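Local coordinates for Mgp-operon protein 3 (Mycoplasma pneumoniae, PDB 6RJ1) that probably helps the bacterium attach to host cells as a membrane-anchored adhesion protein of the cell surface, probably recognising sugars, at residues A[502-505]-A[506-510]; A[589-592]-A[593-597]; A[88-91]-A[92-95]. One frame throughout, in Å; residues are numbered along the deposited sequence.

Overall arrangement
The three contacts are short-range, each formed along one helix and its flanking residues, and along the chain they come in the order contact 3, contact 1, contact 2. Contacts 1 and 2, on helices 503-511 and 591-595, lie in the region assigned to the MgpC adhesin family; their centres are about 13 Å apart and their side chains touch, Gln505 meeting Val595 and Thr502 meeting Glu596. Contact 3, on helix 86-93, sits on the other side of the chain's centre, its centre about 45 Å from that of contact 1 and about 55 Å from that of contact 2. Two neighbouring helices thus pack together within the adhesin region, while the third is a separate surface element.

Contact 1. Residues A[502-505]-A[506-510]; sequences TDKQ and KQFVE
Asp503 and Gln507 face each other one turn apart at the start of helix 503-511, whose N-cap is Thr502. The amide of Gln507 reaches back along the helix: NE2 donates to Asp503 OD2 at 2.8 Å, approaching from above the carboxylate plane, 63° out of it, while the acceptor lies nearly in the plane of the amide. The two flat groups are turned 71° apart. Asp503 holds its CG anti to the backbone N (chi1 -172°), which brings the carboxylate between Gln507 and Lys506. Its other oxygen, OD1, stays 4.1 Å from Lys506 NZ, beyond a salt bridge, though the opposite charges probably attract; NZ has a long, weak ion pair with Glu497. On the next flank the bent chain of Lys504 brings CD to 3.7 Å from Gln507 OE1, and CG to 4.1 Å from CE2 of Phe508, whose ring edge also lies close to Lys504 O. Phe508 makes a cation-pi contact with Arg689, and Gln505 packs on helix 591-595. At the cap, Thr502 OG1 works both ways: it accepts from Gln505 N at 3.2 Å and donates to Gln505 OE1 at 2.8 Å, in the carbonyl plane and on a lone pair.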
ATOM      1  N   THR A 502      13.493  -7.488  12.707  1.00 65.74           N
ATOM      2  CA  THR A 502      14.493  -8.528  12.970  1.00 65.50           C
ATOM      3  C   THR A 502      15.026  -9.011  11.621  1.00 68.86           C
ATOM      4  O   THR A 502      14.363  -8.817  10.595  1.00 67.85           O
ATOM      5  CB  THR A 502      13.897  -9.702  13.794  1.00 71.62           C
ATOM      6  OG1 THR A 502      12.751 -10.238  13.130  1.00 73.76           O
ATOM      7  CG2 THR A 502      13.536  -9.312  15.218  1.00 67.08           C
ATOM      8  N   ASP A 503      16.208  -9.660  11.618  1.00 66.24           N
ATOM      9  CA  ASP A 503      16.780 -10.210  10.388  1.00 66.81           C
ATOM     10  C   ASP A 503      15.908 -11.362   9.873  1.00 68.60           C
ATOM     11  O   ASP A 503      15.775 -11.542   8.657  1.00 68.33           O
ATOM     12  CB  ASP A 503      18.234 -10.668  10.589  1.00 69.79           C
ATOM     13  CG  ASP A 503      18.931 -11.072   9.297  1.00 90.05           C
ATOM     14  OD1 ASP A 503      18.927 -10.255   8.330  1.00 91.99           O
ATOM     15  OD2 ASP A 503      19.482 -12.201   9.248  1.00 98.63           O
ATOM     16  N   LYS A 504      15.272 -12.095  10.809  1.00 62.19           N
ATOM     17  CA  LYS A 504      14.361 -13.181  10.498  1.00 61.11           C
ATOM     18  C   LYS A 504      13.130 -12.632   9.763  1.00 65.00           C
ATOM     19  O   LYS A 504      12.685 -13.237   8.786  1.00 64.10           O
ATOM     20  CB  LYS A 504      13.966 -13.939  11.780  1.00 62.48           C
ATOM     21  CG  LYS A 504      13.642 -15.418  11.548  1.00 66.85           C
ATOM     22  CD  LYS A 504      14.890 -16.288  11.300  1.00 72.67           C
ATOM     23  CE  LYS A 504      15.341 -17.078  12.506  1.00 79.33           C
ATOM     24  NZ  LYS A 504      16.027 -16.231  13.507  1.00 93.66           N
ATOM     25  N   GLN A 505      12.632 -11.452  10.187  1.00 61.22           N
ATOM     26  CA  GLN A 505      11.482 -10.808   9.562  1.00 61.10           C
ATOM     27  C   GLN A 505      11.747 -10.393   8.115  1.00 64.68           C
ATOM     28  O   GLN A 505      10.834 -10.485   7.286  1.00 64.05           O
ATOM     29  CB  GLN A 505      10.960  -9.648  10.408  1.00 62.73           C
ATOM     30  CG  GLN A 505       9.948 -10.108  11.453  1.00 65.19           C
ATOM     31  CD  GLN A 505       9.613  -9.022  12.432  1.00 77.62           C
ATOM     32  OE1 GLN A 505      10.422  -8.662  13.291  1.00 67.84           O
ATOM     33  NE2 GLN A 505       8.404  -8.490  12.331  1.00 71.63           N
ATOM     34  N   LYS A 506      13.006  -9.998   7.803  1.00 60.67           N
ATOM     35  CA  LYS A 506      13.432  -9.650   6.442  1.00 59.72           C
ATOM     36  C   LYS A 506      13.445 -10.938   5.610  1.00 63.50           C
ATOM     37  O   LYS A 506      12.862 -10.973   4.521  1.00 62.46           O
ATOM     38  CB  LYS A 506      14.830  -9.007   6.453  1.00 60.90           C
ATOM     39  CG  LYS A 506      15.257  -8.423   5.100  1.00 67.23           C
ATOM     40  CD  LYS A 506      16.565  -7.620   5.175  1.00 75.06           C
ATOM     41  CE  LYS A 506      17.803  -8.463   5.008  1.00 85.18           C
ATOM     42  NZ  LYS A 506      19.036  -7.638   5.113  1.00 92.88           N
ATOM     43  N   GLN A 507      14.088 -12.003   6.165  1.00 59.91           N
ATOM     44  CA  GLN A 507      14.229 -13.340   5.581  1.00 59.34           C
ATOM     45  C   GLN A 507      12.873 -13.887   5.144  1.00 62.45           C
ATOM     46  O   GLN A 507      12.765 -14.386   4.031  1.00 61.59           O
ATOM     47  CB  GLN A 507      14.894 -14.307   6.571  1.00 60.28           C
ATOM     48  CG  GLN A 507      16.393 -14.105   6.749  1.00 65.53           C
ATOM     49  CD  GLN A 507      16.954 -14.957   7.869  1.00 78.27           C
ATOM     50  OE1 GLN A 507      16.635 -16.139   8.020  1.00 71.72           O
ATOM     51  NE2 GLN A 507      17.816 -14.378   8.680  1.00 73.17           N
ATOM     52  N   PHE A 508      11.830 -13.729   5.990  1.00 57.37           N
ATOM     53  CA  PHE A 508      10.468 -14.162   5.684  1.00 55.76           C
ATOM     54  C   PHE A 508       9.938 -13.540   4.393  1.00 60.23           C
ATOM     55  O   PHE A 508       9.428 -14.264   3.544  1.00 60.73           O
ATOM     56  CB  PHE A 508       9.517 -13.844   6.850  1.00 56.36           C
ATOM     57  CG  PHE A 508       9.358 -14.983   7.824  1.00 56.39           C
ATOM     58  CD1 PHE A 508       8.528 -16.058   7.533  1.00 57.76           C
ATOM     59  CD2 PHE A 508      10.045 -14.986   9.034  1.00 57.59           C
ATOM     60  CE1 PHE A 508       8.382 -17.110   8.433  1.00 58.26           C
ATOM     61  CE2 PHE A 508       9.916 -16.056   9.926  1.00 59.45           C
ATOM     62  CZ  PHE A 508       9.104 -17.119   9.609  1.00 57.09           C
ATOM     63  N   VAL A 509      10.088 -12.216   4.240  1.00 56.73           N
ATOM     64  CA  VAL A 509       9.616 -11.465   3.075  1.00 56.99           C
ATOM     65  C   VAL A 509      10.426 -11.851   1.842  1.00 63.09           C
ATOM     66  O   VAL A 509       9.842 -12.234   0.825  1.00 62.97           O
ATOM     67  CB  VAL A 509       9.613  -9.928   3.328  1.00 60.28           C
ATOM     68  CG1 VAL A 509       9.177  -9.147   2.088  1.00 59.78           C
ATOM     69  CG2 VAL A 509       8.735  -9.568   4.528  1.00 59.82           C
ATOM     70  N   GLU A 510      11.771 -11.784   1.957  1.00 60.51           N
ATOM     71  CA  GLU A 510      12.731 -12.064   0.889  1.00 59.66           C
ATOM     72  C   GLU A 510      12.720 -13.499   0.394  1.00 62.80           C
ATOM     73  O   GLU A 510      12.945 -13.715  -0.797  1.00 64.23           O
ATOM     74  CB  GLU A 510      14.146 -11.645   1.295  1.00 60.89           C
ATOM     75  CG  GLU A 510      14.361 -10.135   1.292  1.00 71.56           C
ATOM     76  CD  GLU A 510      15.770  -9.658   1.601  1.00 97.07           C
ATOM     77  OE1 GLU A 510      16.581 -10.454   2.130  1.00 98.96           O
ATOM     78  OE2 GLU A 510      16.062  -8.475   1.312  1.00 89.66           O
TER

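Contact 2. Residues A[589-592]-A[593-597]; sequences GGYK and ALVEN
This is an i to i+4 CH-pi contact, Tyr591 with Val595, in the short helix 591-595 of the MgpC adhesin region. With CG anti to the backbone N (chi1 -178°), the Tyr591 ring reaches toward the following turn, where the methyl CG1 of Val595 lies over one face, 3.8 Å from the ring centroid and 22° off the normal, displaced toward the rim. It comes closest to the phenol end, with CG1 at 3.6 Å from CZ. The second methyl of Val595, CG2, settles beside the carbonyl oxygens of Tyr591 and Lys592.

Backbone bonds hold this spacing. Leu594 N donates to Gly590 O, Val595 N to Tyr591 O at 3.1 Å, and Glu596 N to Lys592 O at 3.0 Å. Gly590 occupies the N-cap position with a positive phi, a conformation suited to a residue without a side chain. On the adjoining flank, Lys592 and Glu596 meet through the lysine's aliphatic part: CG lies 3.4 Å from Glu596 OE2. The charged ends are further apart, NZ being 5.3 Å from OE1, so any attraction between them is probably modest.

Just past the helix, Asn597 ties the chain to its surroundings: OD1 accepts from the backbone N of Gly584 and of Ala599, and ND2 is hydrogen-bonded to Ser622. Gln505 of helix 503-511 touches both Tyr591 and Val595, and the Tyr591 ring also meets that of His731 on strand 723-732, their planes inclined by about 20°, so the aromatic group joins this helix to a neighbouring helix and to a strand of the branched mixed sheet.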
ATOM      1  N   GLY A 589       6.843 -17.445  24.190  1.00 87.17           N
ATOM      2  CA  GLY A 589       6.176 -16.203  24.557  1.00 86.61           C
ATOM      3  C   GLY A 589       6.946 -14.938  24.254  1.00 89.74           C
ATOM      4  O   GLY A 589       8.176 -14.945  24.180  1.00 89.54           O
ATOM      5  N   GLY A 590       6.201 -13.854  24.096  1.00 85.76           N
ATOM      6  CA  GLY A 590       6.758 -12.534  23.848  1.00 85.08           C
ATOM      7  C   GLY A 590       6.721 -12.157  22.393  1.00 87.48           C
ATOM      8  O   GLY A 590       6.682 -13.041  21.535  1.00 88.21           O
ATOM      9  N   TYR A 591       6.748 -10.843  22.109  1.00 81.24           N
ATOM     10  CA  TYR A 591       6.718 -10.343  20.739  1.00 79.80           C
ATOM     11  C   TYR A 591       7.864 -10.879  19.891  1.00 82.83           C
ATOM     12  O   TYR A 591       7.599 -11.398  18.808  1.00 81.71           O
ATOM     13  CB  TYR A 591       6.663  -8.804  20.680  1.00 79.96           C
ATOM     14  CG  TYR A 591       6.581  -8.258  19.267  1.00 80.54           C
ATOM     15  CD1 TYR A 591       5.366  -8.201  18.589  1.00 82.47           C
ATOM     16  CD2 TYR A 591       7.722  -7.815  18.600  1.00 80.87           C
ATOM     17  CE1 TYR A 591       5.285  -7.707  17.283  1.00 83.44           C
ATOM     18  CE2 TYR A 591       7.657  -7.324  17.294  1.00 81.21           C
ATOM     19  CZ  TYR A 591       6.435  -7.266  16.640  1.00 88.38           C
ATOM     20  OH  TYR A 591       6.365  -6.791  15.347  1.00 88.20           O
ATOM     21  N   LYS A 592       9.124 -10.751  20.367  1.00 79.79           N
ATOM     22  CA  LYS A 592      10.303 -11.180  19.608  1.00 79.85           C
ATOM     23  C   LYS A 592      10.322 -12.661  19.282  1.00 81.85           C
ATOM     24  O   LYS A 592      10.667 -13.016  18.157  1.00 81.94           O
ATOM     25  CB  LYS A 592      11.621 -10.759  20.269  1.00 83.88           C
ATOM     26  CG  LYS A 592      12.749 -10.586  19.243  1.00110.27           C
ATOM     27  CD  LYS A 592      14.015  -9.964  19.832  1.00124.28           C
ATOM     28  CE  LYS A 592      14.733  -9.068  18.846  1.00135.67           C
ATOM     29  NZ  LYS A 592      14.004  -7.785  18.610  1.00144.60           N
ATOM     30  N   ALA A 593       9.936 -13.524  20.233  1.00 76.29           N
ATOM     31  CA  ALA A 593       9.919 -14.964  19.986  1.00 75.08           C
ATOM     32  C   ALA A 593       8.899 -15.335  18.921  1.00 75.85           C
ATOM     33  O   ALA A 593       9.189 -16.196  18.084  1.00 76.93           O
ATOM     34  CB  ALA A 593       9.639 -15.721  21.272  1.00 75.94           C
ATOM     35  N   LEU A 594       7.730 -14.661  18.926  1.00 68.49           N
ATOM     36  CA  LEU A 594       6.650 -14.891  17.965  1.00 66.58           C
ATOM     37  C   LEU A 594       7.040 -14.487  16.554  1.00 68.22           C
ATOM     38  O   LEU A 594       6.801 -15.251  15.622  1.00 67.35           O
ATOM     39  CB  LEU A 594       5.362 -14.161  18.377  1.00 66.25           C
ATOM     40  CG  LEU A 594       4.576 -14.721  19.559  1.00 70.54           C
ATOM     41  CD1 LEU A 594       3.539 -13.732  20.020  1.00 71.06           C
ATOM     42  CD2 LEU A 594       3.900 -16.027  19.217  1.00 71.52           C
ATOM     43  N   VAL A 595       7.647 -13.300  16.395  1.00 63.80           N
ATOM     44  CA  VAL A 595       8.038 -12.782  15.082  1.00 63.37           C
ATOM     45  C   VAL A 595       9.272 -13.512  14.525  1.00 67.17           C
ATOM     46  O   VAL A 595       9.430 -13.591  13.304  1.00 66.69           O
ATOM     47  CB  VAL A 595       8.181 -11.236  15.029  1.00 66.79           C
ATOM     48  CG1 VAL A 595       6.849 -10.563  15.338  1.00 66.13           C
ATOM     49  CG2 VAL A 595       9.285 -10.726  15.958  1.00 66.62           C
ATOM     50  N   GLU A 596      10.122 -14.066  15.407  1.00 63.70           N
ATOM     51  CA  GLU A 596      11.304 -14.811  14.982  1.00 63.53           C
ATOM     52  C   GLU A 596      11.015 -16.314  14.830  1.00 67.71           C
ATOM     53  O   GLU A 596      11.923 -17.060  14.467  1.00 68.00           O
ATOM     54  CB  GLU A 596      12.513 -14.546  15.900  1.00 65.04           C
ATOM     55  CG  GLU A 596      13.057 -13.126  15.809  1.00 77.89           C
ATOM     56  CD  GLU A 596      14.329 -12.835  16.588  1.00104.58           C
ATOM     57  OE1 GLU A 596      15.247 -12.215  16.004  1.00 97.94           O
ATOM     58  OE2 GLU A 596      14.408 -13.213  17.781  1.00103.40           O
ATOM     59  N   ASN A 597       9.756 -16.759  15.080  1.00 63.97           N
ATOM     60  CA  ASN A 597       9.351 -18.163  14.926  1.00 63.39           C
ATOM     61  C   ASN A 597       9.590 -18.631  13.500  1.00 67.23           C
ATOM     62  O   ASN A 597       9.294 -17.925  12.547  1.00 66.81           O
ATOM     63  CB  ASN A 597       7.911 -18.397  15.356  1.00 63.47           C
ATOM     64  CG  ASN A 597       7.515 -19.851  15.341  1.00 76.15           C
ATOM     65  OD1 ASN A 597       6.898 -20.328  14.399  1.00 71.69           O
ATOM     66  ND2 ASN A 597       7.850 -20.588  16.389  1.00 64.21           N
TER

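Contact 3. Residues A[88-91]-A[92-95]; sequences ESQK and ALNG
Ala92 N donates to Glu88 O at 2.8 Å, the shortest hydrogen bond between residues 88-91 and 92-95, and it is a regular alpha-helical i to i+4 link in the last turns of helix 86-93. Leu93 N continues the pattern, donating to Ser89 O at 3.2 Å with a rather bent N-H...O angle of 135°. Gln90 O receives weak bonds from Leu93 N and from Asn94 N.

The amide of Gln90 leans over to Leu93, its OE1 lying 3.5 Å from the methyl CD1 of the leucine. The glutamine gets there because its CG stands anti to the backbone N (chi1 -163°) and the chain then bends at chi2 (80°), folding the amide toward the following turn. Lys91 is instead fully extended, and its NZ forms a long salt bridge of 3.8 Å with Glu88 OE2; Glu88 OE1 also has a weak, long ion pair with Arg63.

One flank of the helix is packed inward. Ser89, buried, hydrogen-bonds through OG to Leu61 O and touches Phe111, while the methyl of Ala92 rests against Leu61 and Arg63. Gln90, Lys91 and Asn94 are exposed. The helix is thus a surface element following strand 82-84; residues 96-105, which follow Gly95, are not modelled. That glycine has a positive phi, and its N donates to Ala92 O at 3.1 Å.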
ATOM      1  N   GLU A  88       2.772   7.884 -28.476  1.00 89.37           N
ATOM      2  CA  GLU A  88       1.513   7.426 -27.885  1.00 89.41           C
ATOM      3  C   GLU A  88       0.799   8.584 -27.181  1.00 92.72           C
ATOM      4  O   GLU A  88      -0.427   8.654 -27.226  1.00 92.90           O
ATOM      5  CB  GLU A  88       1.756   6.275 -26.894  1.00 90.95           C
ATOM      6  CG  GLU A  88       1.246   4.919 -27.357  1.00103.40           C
ATOM      7  CD  GLU A  88      -0.257   4.725 -27.372  1.00127.07           C
ATOM      8  OE1 GLU A  88      -0.908   4.998 -26.338  1.00124.60           O
ATOM      9  OE2 GLU A  88      -0.780   4.278 -28.417  1.00126.42           O
ATOM     10  N   SER A  89       1.569   9.481 -26.529  1.00 88.06           N
ATOM     11  CA  SER A  89       1.057  10.656 -25.819  1.00 87.46           C
ATOM     12  C   SER A  89       0.383  11.618 -26.798  1.00 92.33           C
ATOM     13  O   SER A  89      -0.653  12.198 -26.475  1.00 91.36           O
ATOM     14  CB  SER A  89       2.186  11.358 -25.072  1.00 89.62           C
ATOM     15  OG  SER A  89       2.505  10.681 -23.869  1.00 94.79           O
ATOM     16  N   GLN A  90       0.960  11.764 -28.005  1.00 90.51           N
ATOM     17  CA  GLN A  90       0.416  12.593 -29.074  1.00 90.44           C
ATOM     18  C   GLN A  90      -0.819  11.894 -29.636  1.00 95.44           C
ATOM     19  O   GLN A  90      -1.805  12.561 -29.946  1.00 95.52           O
ATOM     20  CB  GLN A  90       1.462  12.822 -30.175  1.00 91.70           C
ATOM     21  CG  GLN A  90       1.142  14.002 -31.112  1.00112.89           C
ATOM     22  CD  GLN A  90       1.488  15.356 -30.528  1.00135.72           C
ATOM     23  OE1 GLN A  90       0.613  16.123 -30.110  1.00132.65           O
ATOM     24  NE2 GLN A  90       2.772  15.688 -30.498  1.00128.08           N
ATOM     25  N   LYS A  91      -0.772  10.546 -29.730  1.00 92.64           N
ATOM     26  CA  LYS A  91      -1.870   9.713 -30.227  1.00 92.88           C
ATOM     27  C   LYS A  91      -3.093   9.863 -29.314  1.00 97.96           C
ATOM     28  O   LYS A  91      -4.209  10.039 -29.805  1.00 97.71           O
ATOM     29  CB  LYS A  91      -1.425   8.240 -30.326  1.00 95.22           C
ATOM     30  CG  LYS A  91      -2.321   7.365 -31.197  1.00113.03           C
ATOM     31  CD  LYS A  91      -1.902   5.903 -31.134  1.00122.43           C
ATOM     32  CE  LYS A  91      -2.876   4.993 -31.839  1.00129.64           C
ATOM     33  NZ  LYS A  91      -2.508   3.563 -31.669  1.00136.08           N
ATOM     34  N   ALA A  92      -2.856   9.845 -27.989  1.00 94.99           N
ATOM     35  CA  ALA A  92      -3.873   9.987 -26.951  1.00 94.98           C
ATOM     36  C   ALA A  92      -4.475  11.391 -26.922  1.00100.23           C
ATOM     37  O   ALA A  92      -5.648  11.527 -26.566  1.00100.35           O
ATOM     38  CB  ALA A  92      -3.289   9.634 -25.594  1.00 95.54           C
ATOM     39  N   LEU A  93      -3.687  12.424 -27.310  1.00 97.54           N
ATOM     40  CA  LEU A  93      -4.121  13.826 -27.369  1.00 97.99           C
ATOM     41  C   LEU A  93      -5.263  13.975 -28.374  1.00104.32           C
ATOM     42  O   LEU A  93      -6.251  14.656 -28.080  1.00103.99           O
ATOM     43  CB  LEU A  93      -2.951  14.755 -27.759  1.00 97.91           C
ATOM     44  CG  LEU A  93      -2.708  16.001 -26.888  1.00102.40           C
ATOM     45  CD1 LEU A  93      -1.436  16.706 -27.304  1.00102.32           C
ATOM     46  CD2 LEU A  93      -3.862  16.993 -26.967  1.00104.66           C
ATOM     47  N   ASN A  94      -5.142  13.282 -29.534  1.00102.49           N
ATOM     48  CA  ASN A  94      -6.118  13.245 -30.625  1.00102.86           C
ATOM     49  C   ASN A  94      -7.451  12.579 -30.227  1.00108.47           C
ATOM     50  O   ASN A  94      -8.418  12.653 -30.993  1.00108.37           O
ATOM     51  CB  ASN A  94      -5.501  12.565 -31.851  1.00103.76           C
ATOM     52  CG  ASN A  94      -4.414  13.366 -32.541  1.00123.43           C
ATOM     53  OD1 ASN A  94      -3.585  14.036 -31.912  1.00116.77           O
ATOM     54  ND2 ASN A  94      -4.382  13.294 -33.862  1.00113.44           N
ATOM     55  N   GLY A  95      -7.485  11.950 -29.044  1.00105.72           N
ATOM     56  CA  GLY A  95      -8.656  11.293 -28.474  1.00140.21           C
ATOM     57  C   GLY A  95      -9.031  10.019 -29.191  1.00184.91           C
ATOM     58  O   GLY A  95     -10.148   9.897 -29.694  1.00152.43           O
TER